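Nitrogenase molybdenum-iron protein alpha chain (Clostridium pasteurianum, PDB 4WES) forms, with the beta chain, the nitrogenase component whose iron-molybdenum cofactor is the site where dinitrogen is reduced to ammonia. Local coordinates at residues A[215-218]-A[222-225]; A[225-230]-A[492-497]; A[482-485]-A[489-492]. One frame throughout, in Å; residues are numbered along the deposited sequence. Where two conformers were deposited one is given.

Interaction 1: A[215-218]-A[222-225]; sequences EYNI and AWEM. With ICS (iron-sulfur-molybdenum cluster with interstitial carbon), chain F.
Asn217 OD1 receives two backbone N-H groups from the first turn of helix 221-232. The bond from Trp223 N is the straighter, 3.3 Å with an N-H...O angle of 155°, and its donor stands above the carbonyl plane; Ala222 N is nearer to OD1, at 2.8 Å, but its bond is weak, being poorly aligned. With CG anti to the backbone N (chi1 -159°), the amide is carried across to the helix, where ND2 lies over the centre of one face of the Trp223 indole, 3.3 Å from CE2, the amide and ring planes 73° apart. ND2 gives its hydrogen bond to Lys90 O, and the indole NE1 is taken by Asp243. The Asn217 backbone N is satisfied by Glu215 OE1 at 2.9 Å, met from above the carboxylate plane. Tyr216 points the other way, to the iron-molybdenum cofactor: its CE2 is 3.4 Å from sulfur S2A, while its hydroxyl bonds Ser265. The chemistry thus implies a largely buried loop between strand 209-215 and helix 221-232, tied by its own amide and carboxylate, with Tyr216 and Ile218 lining the cofactor pocket.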
loop_
_atom_site.group_PDB
_atom_site.type_symbol
_atom_site.label_atom_id
_atom_site.label_comp_id
_atom_site.label_asym_id
_atom_site.label_seq_id
_atom_site.Cartn_x
_atom_site.Cartn_y
_atom_site.Cartn_z
ATOM N N GLU A 215 5.336 38.261 -1.916
ATOM C CA GLU A 215 5.213 37.068 -2.728
ATOM C C GLU A 215 6.011 35.970 -2.044
ATOM O O GLU A 215 7.205 36.161 -1.760
ATOM C CB GLU A 215 5.724 37.311 -4.139
ATOM C CG GLU A 215 5.906 36.055 -4.941
ATOM C CD GLU A 215 4.683 35.168 -5.004
ATOM O OE1 GLU A 215 4.849 33.928 -4.922
ATOM O OE2 GLU A 215 3.560 35.718 -5.145
ATOM N N TYR A 216 5.356 34.826 -1.775
ATOM C CA TYR A 216 5.905 33.846 -0.844
ATOM C C TYR A 216 6.198 32.496 -1.479
ATOM O O TYR A 216 6.488 31.531 -0.808
ATOM C CB TYR A 216 5.025 33.787 0.405
ATOM C CG TYR A 216 4.872 35.162 0.999
ATOM C CD1 TYR A 216 5.868 35.703 1.793
ATOM C CD2 TYR A 216 3.768 35.936 0.728
ATOM C CE1 TYR A 216 5.789 36.979 2.283
ATOM C CE2 TYR A 216 3.653 37.224 1.235
ATOM C CZ TYR A 216 4.662 37.749 2.016
ATOM O OH TYR A 216 4.580 39.028 2.529
ATOM N N ASN A 217 6.155 32.449 -2.822
ATOM C CA ASN A 217 6.471 31.233 -3.570
ATOM C C ASN A 217 5.626 30.034 -3.174
ATOM O O ASN A 217 6.100 28.897 -3.157
ATOM C CB ASN A 217 7.967 30.868 -3.478
ATOM C CG ASN A 217 8.406 29.963 -4.614
ATOM O OD1 ASN A 217 7.890 30.063 -5.731
ATOM N ND2 ASN A 217 9.386 29.110 -4.366
ATOM N N ILE A 218 4.340 30.279 -2.900
ATOM C CA ILE A 218 3.449 29.165 -2.598
ATOM C C ILE A 218 3.311 28.297 -3.839
ATOM O O ILE A 218 3.003 28.784 -4.919
ATOM C CB ILE A 218 2.087 29.667 -2.130
ATOM C CG1 ILE A 218 2.202 30.652 -0.940
ATOM C CG2 ILE A 218 1.175 28.488 -1.802
ATOM C CD1 ILE A 218 3.010 30.156 0.256
ATOM N N ALA A 222 6.596 31.983 -7.283
ATOM C CA ALA A 222 7.637 32.985 -7.499
ATOM C C ALA A 222 8.605 32.533 -8.580
ATOM O O ALA A 222 9.056 33.329 -9.419
ATOM C CB ALA A 222 8.396 33.274 -6.232
ATOM N N TRP A 223 8.948 31.237 -8.591
ATOM C CA TRP A 223 9.826 30.734 -9.632
ATOM C C TRP A 223 9.213 30.911 -11.013
ATOM O O TRP A 223 9.924 31.172 -11.994
ATOM C CB TRP A 223 10.200 29.281 -9.371
ATOM C CG TRP A 223 11.024 29.095 -8.144
ATOM C CD1 TRP A 223 11.989 29.956 -7.657
ATOM C CD2 TRP A 223 10.998 27.988 -7.243
ATOM N NE1 TRP A 223 12.573 29.431 -6.535
ATOM C CE2 TRP A 223 11.988 28.229 -6.254
ATOM C CE3 TRP A 223 10.264 26.795 -7.182
ATOM C CZ2 TRP A 223 12.210 27.374 -5.216
ATOM C CZ3 TRP A 223 10.490 25.930 -6.122
ATOM C CH2 TRP A 223 11.477 26.224 -5.167
ATOM N N GLU A 224 7.894 30.783 -11.111
ATOM C CA GLU A 224 7.230 30.964 -12.399
ATOM C C GLU A 224 7.235 32.434 -12.832
ATOM O O GLU A 224 7.465 32.709 -14.018
ATOM C CB GLU A 224 5.815 30.357 -12.337
ATOM C CG GLU A 224 4.968 30.646 -13.565
ATOM C CD GLU A 224 5.481 30.167 -14.911
ATOM O OE1 GLU A 224 4.896 30.613 -15.918
ATOM O OE2 GLU A 224 6.437 29.344 -14.943
ATOM N N MET A 225 6.962 33.364 -11.925
ATOM C CA MET A 225 7.097 34.801 -12.188
ATOM C C MET A 225 8.497 35.099 -12.689
ATOM O O MET A 225 8.719 35.829 -13.670
ATOM C CB MET A 225 6.872 35.613 -10.894
ATOM C CG MET A 225 5.453 35.552 -10.342
ATOM S SD MET A 225 5.267 36.487 -8.799
ATOM C CE MET A 225 3.799 35.713 -8.151
HETATM FE FE1 ICS F . -0.788 38.128 1.457
HETATM MO MO1 ICS F . -3.243 32.008 3.673
HETATM FE FE2 ICS F . -1.408 36.696 3.610
HETATM FE FE3 ICS F . -0.329 35.496 1.480
HETATM FE FE4 ICS F . -2.800 36.467 1.362
HETATM FE FE5 ICS F . -3.731 34.211 2.204
HETATM FE FE6 ICS F . -2.300 34.412 4.404
HETATM FE FE7 ICS F . -1.288 33.243 2.325
HETATM C CX ICS F . -1.999 35.126 2.533
HETATM S S1A ICS F . -2.706 38.319 2.719
HETATM S S1B ICS F . -4.465 33.895 4.315
HETATM S S2A ICS F . 0.682 37.069 2.803
HETATM S S2B ICS F . -1.634 36.024 5.719
HETATM S S3A ICS F . -4.794 35.631 0.812
HETATM S S3B ICS F . -1.070 32.562 4.452
HETATM S S4A ICS F . -1.196 36.649 -0.269
HETATM S S4B ICS F . -3.030 32.261 1.355
HETATM S S5A ICS F . 0.563 33.473 1.152
#

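Interaction 2: A[225-230]-A[492-497]; sequences MDRVLE and GFRGVV
Arg227 and Arg494 form a stacked arginine pair where helix 221-232 packs against the first turns of helix 492-507, a contact between helices distant in sequence and away from the cluster sites. Along the first segment, Met225 points away from the second helix, toward Glu215 and Phe286, and its carbonyl O accepts from Leu229 N in the regular helical pattern. Arg227 has the largest share of the contact. Its CG is anti to the backbone N (chi1 -178°) and the chain stays extended until CD, where it bends (chi3 67°) and lays the guanidinium flat against that of Arg494. The two planes are 2° apart and their centres 3.7 Å; Arg227 NE sits over the middle of the Arg494 group, 3.4 Å from its CZ. Two like charges can lie this close probably because Arg227 is bridged to two carboxylates: its NH2 makes a salt bridge to Glu224 and its NH1 another to Glu319 of helix 306-334. Glu224 also accepts from the backbone N of Arg494, so one carboxylate ties together both helices. Val228 follows, covering the opposite face of the Arg227 guanidinium with CG2, so that this guanidinium lies between the Val228 methyl and the Arg494 guanidinium. Beside the charged layer the contact is apolar: Val228 CG2 lies in the plane of the Phe493 ring at its edge, 3.9 Å from CD2.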
loop_
_atom_site.group_PDB
_atom_site.type_symbol
_atom_site.label_atom_id
_atom_site.label_comp_id
_atom_site.label_asym_id
_atom_site.label_seq_id
_atom_site.Cartn_x
_atom_site.Cartn_y
_atom_site.Cartn_z
ATOM N N MET A 225 6.962 33.364 -11.925
ATOM C CA MET A 225 7.097 34.801 -12.188
ATOM C C MET A 225 8.497 35.099 -12.689
ATOM O O MET A 225 8.719 35.829 -13.670
ATOM C CB MET A 225 6.872 35.613 -10.894
ATOM C CG MET A 225 5.453 35.552 -10.342
ATOM S SD MET A 225 5.267 36.487 -8.799
ATOM C CE MET A 225 3.799 35.713 -8.151
ATOM N N ASP A 226 9.471 34.599 -11.913
ATOM C CA ASP A 226 10.872 34.913 -12.207
ATOM C C ASP A 226 11.258 34.406 -13.566
ATOM O O ASP A 226 12.040 35.041 -14.290
ATOM C CB ASP A 226 11.816 34.324 -11.145
ATOM C CG ASP A 226 11.648 34.972 -9.793
ATOM O OD1 ASP A 226 10.878 35.951 -9.666
ATOM O OD2 ASP A 226 12.324 34.485 -8.861
ATOM N N ARG A 227 10.776 33.233 -13.967
ATOM C CA ARG A 227 11.106 32.670 -15.280
ATOM C C ARG A 227 10.782 33.673 -16.381
ATOM O O ARG A 227 11.601 33.912 -17.294
ATOM C CB ARG A 227 10.288 31.384 -15.480
ATOM C CG ARG A 227 10.569 30.671 -16.789
ATOM C CD ARG A 227 9.696 29.456 -16.980
ATOM N NE ARG A 227 8.294 29.786 -17.147
ATOM C CZ ARG A 227 7.740 30.259 -18.263
ATOM N NH1 ARG A 227 8.478 30.415 -19.360
ATOM N NH2 ARG A 227 6.467 30.612 -18.290
ATOM N N VAL A 228 9.587 34.247 -16.306
ATOM C CA VAL A 228 9.140 35.194 -17.330
ATOM C C VAL A 228 9.869 36.523 -17.231
ATOM O O VAL A 228 10.284 37.092 -18.242
ATOM C CB VAL A 228 7.599 35.377 -17.301
ATOM C CG1 VAL A 228 7.130 36.435 -18.240
ATOM C CG2 VAL A 228 6.984 34.061 -17.698
ATOM N N LEU A 229 10.059 37.029 -16.018
ATOM C CA LEU A 229 10.752 38.308 -15.840
ATOM C C LEU A 229 12.179 38.211 -16.353
ATOM O O LEU A 229 12.677 39.146 -17.019
ATOM C CB LEU A 229 10.733 38.711 -14.361
ATOM C CG LEU A 229 9.360 39.081 -13.814
ATOM C CD1 LEU A 229 9.397 39.248 -12.300
ATOM C CD2 LEU A 229 8.818 40.310 -14.497
ATOM N N GLU A 230 12.857 37.113 -16.043
ATOM C CA GLU A 230 14.232 36.951 -16.491
ATOM C C GLU A 230 14.307 36.772 -18.019
ATOM O O GLU A 230 15.278 37.265 -18.644
ATOM C CB GLU A 230 14.882 35.779 -15.734
ATOM C CG GLU A 230 15.102 36.170 -14.274
ATOM C CD GLU A 230 15.514 35.052 -13.323
ATOM O OE1 GLU A 230 15.911 35.409 -12.179
ATOM O OE2 GLU A 230 15.495 33.841 -13.665
ATOM N N GLY A 492 1.493 33.243 -12.794
ATOM C CA GLY A 492 2.205 33.255 -14.065
ATOM C C GLY A 492 1.458 32.526 -15.174
ATOM O O GLY A 492 0.342 32.016 -14.982
ATOM N N PHE A 493 2.086 32.476 -16.344
ATOM C CA PHE A 493 1.433 31.898 -17.494
ATOM C C PHE A 493 1.213 30.404 -17.326
ATOM O O PHE A 493 0.134 29.899 -17.632
ATOM C CB PHE A 493 2.257 32.168 -18.749
ATOM C CG PHE A 493 2.207 33.596 -19.214
ATOM C CD1 PHE A 493 1.069 34.127 -19.784
ATOM C CD2 PHE A 493 3.315 34.413 -19.118
ATOM C CE1 PHE A 493 1.042 35.436 -20.236
ATOM C CE2 PHE A 493 3.294 35.709 -19.578
ATOM C CZ PHE A 493 2.152 36.230 -20.124
ATOM N N ARG A 494 2.235 29.678 -16.877
ATOM C CA ARG A 494 2.046 28.243 -16.632
ATOM C C ARG A 494 1.056 28.004 -15.505
ATOM O O ARG A 494 0.354 26.963 -15.490
ATOM C CB ARG A 494 3.351 27.539 -16.310
ATOM C CG ARG A 494 4.251 27.524 -17.509
ATOM C CD ARG A 494 5.535 26.811 -17.223
ATOM N NE ARG A 494 6.433 26.924 -18.356
ATOM C CZ ARG A 494 7.715 26.610 -18.292
ATOM N NH1 ARG A 494 8.216 26.123 -17.164
ATOM N NH2 ARG A 494 8.480 26.774 -19.349
ATOM N N GLY A 495 0.976 28.936 -14.564
ATOM C CA GLY A 495 0.004 28.833 -13.491
ATOM C C GLY A 495 -1.438 28.872 -13.949
ATOM O O GLY A 495 -2.281 28.196 -13.361
ATOM N N VAL A 496 -1.748 29.677 -14.953
ATOM C CA VAL A 496 -3.114 29.705 -15.466
ATOM C C VAL A 496 -3.501 28.287 -15.930
ATOM O O VAL A 496 -4.627 27.850 -15.683
ATOM C CB VAL A 496 -3.276 30.721 -16.616
ATOM C CG1 VAL A 496 -4.710 30.758 -17.089
ATOM C CG2 VAL A 496 -2.837 32.113 -16.219
ATOM N N VAL A 497 -2.588 27.631 -16.642
ATOM C CA VAL A 497 -2.869 26.290 -17.146
ATOM C C VAL A 497 -3.054 25.309 -15.987
ATOM O O VAL A 497 -3.986 24.487 -16.001
ATOM C CB VAL A 497 -1.764 25.869 -18.110
ATOM C CG1 VAL A 497 -1.938 24.416 -18.546
ATOM C CG2 VAL A 497 -1.707 26.819 -19.315
#

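Interaction 3: A[482-485]-A[489-492]. With HCA (3-hydroxy-3-carboxy-adipic acid), chain E; ICS (iron-sulfur-molybdenum cluster with interstitial carbon), chain F.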
loop_
_atom_site.group_PDB
_atom_site.type_symbol
_atom_site.label_atom_id
_atom_site.label_comp_id
_atom_site.label_asym_id
_atom_site.label_seq_id
_atom_site.Cartn_x
_atom_site.Cartn_y
_atom_site.Cartn_z
ATOM N N HIS A 482 -5.551 29.160 -0.672
ATOM C CA HIS A 482 -4.338 29.302 0.117
ATOM C C HIS A 482 -3.325 28.227 -0.303
ATOM O O HIS A 482 -2.255 28.515 -0.846
ATOM C CB HIS A 482 -4.556 29.206 1.631
ATOM C CG HIS A 482 -5.603 30.070 2.248
ATOM N ND1 HIS A 482 -5.309 31.073 3.155
ATOM C CD2 HIS A 482 -6.959 29.959 2.220
ATOM C CE1 HIS A 482 -6.443 31.523 3.661
ATOM N NE2 HIS A 482 -7.457 30.872 3.103
ATOM N N SER A 483 -3.679 26.971 -0.069
ATOM C CA SER A 483 -2.789 25.850 -0.315
ATOM C C SER A 483 -2.777 25.347 -1.740
ATOM O O SER A 483 -1.979 24.454 -2.083
ATOM C CB SER A 483 -3.153 24.660 0.557
ATOM O OG SER A 483 -4.382 24.083 0.077
ATOM N N TYR A 484 -3.712 25.844 -2.552
ATOM C CA TYR A 484 -3.826 25.403 -3.944
ATOM C C TYR A 484 -4.132 23.919 -4.062
ATOM O O TYR A 484 -3.869 23.306 -5.086
ATOM C CB TYR A 484 -2.604 25.758 -4.775
ATOM C CG TYR A 484 -2.207 27.211 -4.837
ATOM C CD1 TYR A 484 -3.105 28.240 -4.624
ATOM C CD2 TYR A 484 -0.913 27.561 -5.216
ATOM C CE1 TYR A 484 -2.745 29.558 -4.785
ATOM C CE2 TYR A 484 -0.543 28.884 -5.378
ATOM C CZ TYR A 484 -1.472 29.881 -5.196
ATOM O OH TYR A 484 -1.175 31.225 -5.410
ATOM N N ASP A 485 -4.722 23.323 -3.014
ATOM C CA ASP A 485 -4.939 21.889 -3.006
ATOM C C ASP A 485 -3.670 21.146 -3.394
ATOM O O ASP A 485 -3.677 20.122 -4.048
ATOM C CB ASP A 485 -6.121 21.503 -3.898
ATOM C CG ASP A 485 -7.440 21.906 -3.272
ATOM O OD1 ASP A 485 -8.065 22.880 -3.767
ATOM O OD2 ASP A 485 -7.866 21.263 -2.270
ATOM N N PRO A 489 2.761 25.846 -9.769
ATOM C CA PRO A 489 2.319 27.224 -9.528
ATOM C C PRO A 489 0.924 27.485 -10.071
ATOM O O PRO A 489 0.533 26.886 -11.077
ATOM C CB PRO A 489 3.357 28.049 -10.310
ATOM C CG PRO A 489 3.841 27.129 -11.381
ATOM C CD PRO A 489 3.890 25.798 -10.716
ATOM N N TYR A 490 0.214 28.412 -9.426
ATOM C CA TYR A 490 -1.016 28.959 -9.995
ATOM C C TYR A 490 -0.808 30.391 -10.502
ATOM O O TYR A 490 -1.642 30.863 -11.255
ATOM C CB TYR A 490 -2.169 28.916 -8.996
ATOM C CG TYR A 490 -2.784 27.542 -8.807
ATOM C CD1 TYR A 490 -2.406 26.397 -9.547
ATOM C CD2 TYR A 490 -3.831 27.374 -7.882
ATOM C CE1 TYR A 490 -3.020 25.181 -9.364
ATOM C CE2 TYR A 490 -4.469 26.130 -7.724
ATOM C CZ TYR A 490 -4.041 25.049 -8.498
ATOM O OH TYR A 490 -4.635 23.791 -8.383
ATOM N N ALA A 491 0.322 31.031 -10.148
ATOM C CA ALA A 491 0.685 32.327 -10.735
ATOM C C ALA A 491 1.407 32.145 -12.060
ATOM O O ALA A 491 1.929 31.077 -12.364
ATOM C CB ALA A 491 1.578 33.091 -9.743
ATOM N N GLY A 492 1.493 33.243 -12.794
ATOM C CA GLY A 492 2.205 33.255 -14.065
ATOM C C GLY A 492 1.458 32.526 -15.174
ATOM O O GLY A 492 0.342 32.016 -14.982
HETATM C C1 HCA E . -2.515 31.130 8.198
HETATM C C2 HCA E . -1.969 30.199 7.112
HETATM C C3 HCA E . -2.958 29.908 5.986
HETATM C C4 HCA E . -3.993 28.835 6.377
HETATM C C5 HCA E . -4.758 28.419 5.109
HETATM C C6 HCA E . -6.095 27.754 5.245
HETATM C C7 HCA E . -2.185 29.389 4.771
HETATM O O1 HCA E . -3.447 31.899 7.927
HETATM O O2 HCA E . -1.977 31.103 9.317
HETATM O O3 HCA E . -6.368 26.804 4.448
HETATM O O4 HCA E . -6.897 28.162 6.115
HETATM O O5 HCA E . -2.389 29.959 3.676
HETATM O O6 HCA E . -1.447 28.404 4.910
HETATM O O7 HCA E . -3.664 31.086 5.629
HETATM FE FE1 ICS F . -0.788 38.128 1.457
HETATM MO MO1 ICS F . -3.243 32.008 3.673
HETATM FE FE2 ICS F . -1.408 36.696 3.610
HETATM FE FE3 ICS F . -0.329 35.496 1.480
HETATM FE FE4 ICS F . -2.800 36.467 1.362
HETATM FE FE5 ICS F . -3.731 34.211 2.204
HETATM FE FE6 ICS F . -2.300 34.412 4.404
HETATM FE FE7 ICS F . -1.288 33.243 2.325
HETATM C CX ICS F . -1.999 35.126 2.533
HETATM S S1A ICS F . -2.706 38.319 2.719
HETATM S S1B ICS F . -4.465 33.895 4.315
HETATM S S2A ICS F . 0.682 37.069 2.803
HETATM S S2B ICS F . -1.634 36.024 5.719
HETATM S S3A ICS F . -4.794 35.631 0.812
HETATM S S3B ICS F . -1.070 32.562 4.452
HETATM S S4A ICS F . -1.196 36.649 -0.269
HETATM S S4B ICS F . -3.030 32.261 1.355
HETATM S S5A ICS F . 0.563 33.473 1.152
#
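The loop that carries His482, the histidine ligand of the iron-molybdenum cofactor, is backed by a pair of tyrosines, Tyr484 and Tyr490. His482 ND1 binds the molybdenum at 2.3 Å, while homocitrate completes this side of the metal through O5 and O7; homocitrate C5 lies over one face of the imidazole, offset toward the rim. Two residues on, Tyr484 meets Tyr490 in an oblique pair, centroids 4.6 Å apart and planes at 31°. The two side chains slide past each other in opposite directions, which sets Tyr490 CD2 over the Tyr484 face, 3.4 Å from CD1, and puts Tyr490 CB above the ring centroid at 4.0 Å as a CH-pi contact. His482 O lies over the opposite face of Tyr484, so the ring is packed between the backbone of His482 and Tyr490. Ser483 OG accepts from Asp485 N at 3.2 Å, an ST turn that holds the bend. Asp221 bonds the Tyr484 hydroxyl, which also pairs with Tyr351 OH, with one oxygen and the backbone N of Tyr490 and Ala491 with the other. Tyr490 in turn meets Phe499 edge-to-face, placing the tyrosine pair between the start of helix 221-232, through Asp221, and helix 492-507, through Phe499.

In the fold
Interactions 1 and 3 are buried and reach the iron-molybdenum cofactor from two loops, 215-218 beside its sulfurs and 482-485 at its molybdenum; interaction 2 is partly buried, farther from the chain centre and touches no cluster. Helix 221-232 serves both 1 and 2, which share Met225, while 2 and 3 share Gly492. The chemistry follows the place: amide-to-backbone hydrogen bonds in 1, an oblique tyrosine pair in 3, and stacked guanidinium groups beside an apolar layer in 2. The two cofactor loops also touch each other directly, Ile218 CG2 packing on His482 O at 3.6 Å, which links 1 to 3.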